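Nucleoporin p58/p45 (Homo sapiens, PDB 4JO7) is probably a component of the nuclear pore complex, which is needed for trafficking across the nuclear membrane, and carries FG repeats that bind karyopherins. Local coordinates at residues Gln24-Glu29 with Asp45-Met50. Numbering follows the deposited sequence.
Sequences QIEELE and DLSMAM
One water joins E26 to S47, hydrogen-bonded to E26 OE1 at 2.7 Å and to the backbone oxygen S47 O at 2.8 Å. It lies at the loop end of an antiparallel helical hairpin, in this helical fragment of the nucleoporin, whose first helix falls in a predicted coiled coil; here the last turn of helix 2-29 faces the first turns of helix 43-85, and the short axes run 10.2 Å apart at 163°. The pair illustrates how a helical hairpin can hold carboxylates at its interface when a water and a neighbouring subunit bind some of their oxygens. E26 starts beside the interface, CG anti to the backbone N (chi1 -178°), and the bend at chi2 (61°) swings its carboxylate over the S47 side chain. The S47 hydroxyl nonetheless bonds back to P43 O within its own helix and merely lies alongside the acids, OG being 3.4 Å from E29 OE1. Between the two glutamates, E26 OE1 and E29 OE1 approach to 2.9 Å, a crowding of acceptors that may raise the proton affinity of one of them. E29 is buried and reaches straight across, its chain extended beyond CG, and its other oxygen, OE2, is hydrogen-bonded to Y81 OH of the second subunit. Cut back to an alanine, E29 would probably leave that tyrosine hydroxyl without its mate and open a gap beside M50, whose CB lies 3.3 Å from E29 OE2. Further from the loop the contact turns apolar: I25 and M50, a selenomethionine, cross at about a right angle, with I25 CG2 resting 3.7 Å from M50 CG.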
# COMPACT_ATOMS: atom_id res chain seq x y z
N GLN F 24 -21.36 5.92 -16.01
CA GLN F 24 -22.34 6.79 -15.38
C GLN F 24 -21.85 8.24 -15.35
O GLN F 24 -22.62 9.17 -15.53
CB GLN F 24 -22.65 6.29 -13.97
CG GLN F 24 -23.27 4.90 -13.93
CD GLN F 24 -23.52 4.40 -12.53
OE1 GLN F 24 -23.67 5.18 -11.59
NE2 GLN F 24 -23.56 3.08 -12.37
N ILE F 25 -20.55 8.41 -15.12
CA ILE F 25 -19.96 9.75 -15.08
C ILE F 25 -19.83 10.32 -16.49
O ILE F 25 -20.03 11.52 -16.70
CB ILE F 25 -18.59 9.74 -14.38
CG1 ILE F 25 -18.79 9.55 -12.88
CG2 ILE F 25 -17.85 11.04 -14.66
CD1 ILE F 25 -17.50 9.47 -12.09
N GLU F 26 -19.50 9.47 -17.45
CA GLU F 26 -19.37 9.91 -18.84
C GLU F 26 -20.70 10.43 -19.37
O GLU F 26 -20.73 11.38 -20.15
CB GLU F 26 -18.87 8.77 -19.72
CG GLU F 26 -18.64 9.16 -21.17
CD GLU F 26 -17.61 10.26 -21.34
OE1 GLU F 26 -16.86 10.53 -20.37
OE2 GLU F 26 -17.55 10.87 -22.43
N GLU F 27 -21.80 9.83 -18.93
CA GLU F 27 -23.12 10.25 -19.38
C GLU F 27 -23.54 11.55 -18.69
O GLU F 27 -24.27 12.36 -19.27
CB GLU F 27 -24.16 9.16 -19.12
CG GLU F 27 -25.55 9.51 -19.63
CD GLU F 27 -25.57 9.83 -21.12
OE1 GLU F 27 -24.59 9.48 -21.81
OE2 GLU F 27 -26.55 10.45 -21.59
N LEU F 28 -23.08 11.73 -17.46
CA LEU F 28 -23.32 12.98 -16.74
C LEU F 28 -22.58 14.13 -17.42
O LEU F 28 -23.03 15.27 -17.40
CB LEU F 28 -22.85 12.87 -15.29
CG LEU F 28 -23.88 12.53 -14.21
CD1 LEU F 28 -25.16 11.95 -14.79
CD2 LEU F 28 -23.27 11.58 -13.20
N GLU F 29 -21.45 13.82 -18.05
CA GLU F 29 -20.57 14.84 -18.61
C GLU F 29 -21.07 15.38 -19.95
O GLU F 29 -21.10 16.59 -20.16
CB GLU F 29 -19.16 14.30 -18.77
CG GLU F 29 -18.38 14.24 -17.48
CD GLU F 29 -16.99 13.69 -17.67
OE1 GLU F 29 -16.82 12.80 -18.53
OE2 GLU F 29 -16.07 14.16 -16.98
N ASP F 45 -12.92 18.11 -23.03
CA ASP F 45 -11.80 18.41 -22.15
C ASP F 45 -12.02 17.75 -20.79
O ASP F 45 -11.10 17.16 -20.21
CB ASP F 45 -11.66 19.92 -21.94
CG ASP F 45 -11.02 20.61 -23.13
OD1 ASP F 45 -10.20 19.98 -23.82
OD2 ASP F 45 -11.33 21.80 -23.35
N LEU F 46 -13.23 17.89 -20.28
CA LEU F 46 -13.59 17.32 -18.98
C LEU F 46 -13.52 15.80 -19.05
O LEU F 46 -13.02 15.15 -18.13
CB LEU F 46 -14.99 17.77 -18.57
CG LEU F 46 -15.11 19.22 -18.12
CD1 LEU F 46 -16.56 19.65 -18.12
CD2 LEU F 46 -14.52 19.42 -16.74
N SER F 47 -14.02 15.24 -20.15
CA SER F 47 -14.04 13.80 -20.34
C SER F 47 -12.64 13.20 -20.33
O SER F 47 -12.40 12.17 -19.71
CB SER F 47 -14.74 13.44 -21.65
OG SER F 47 -16.08 13.90 -21.65
N MSE F 48 -11.70 13.87 -21.00
CA MSE F 48 -10.32 13.42 -21.05
C MSE F 48 -9.73 13.45 -19.67
O MSE F 48 -9.05 12.47 -19.26
CB MSE F 48 -9.52 14.34 -21.96
CG MSE F 48 -9.79 14.01 -23.43
SE MSE F 48 -8.82 15.28 -24.58
CE MSE F 48 -6.99 14.68 -24.17
N ALA F 49 -9.96 14.53 -18.93
CA ALA F 49 -9.47 14.65 -17.56
C ALA F 49 -10.03 13.55 -16.66
O ALA F 49 -9.29 12.94 -15.87
CB ALA F 49 -9.81 16.02 -17.00
N MSE F 50 -11.32 13.28 -16.79
CA MSE F 50 -11.97 12.25 -15.99
C MSE F 50 -11.41 10.89 -16.31
O MSE F 50 -11.26 10.05 -15.40
CB MSE F 50 -13.47 12.26 -16.27
CG MSE F 50 -14.19 11.20 -15.44
SE MSE F 50 -13.77 11.46 -13.53
CE MSE F 50 -14.50 13.28 -13.33
O HOH W 1 -14.70 10.82 -18.80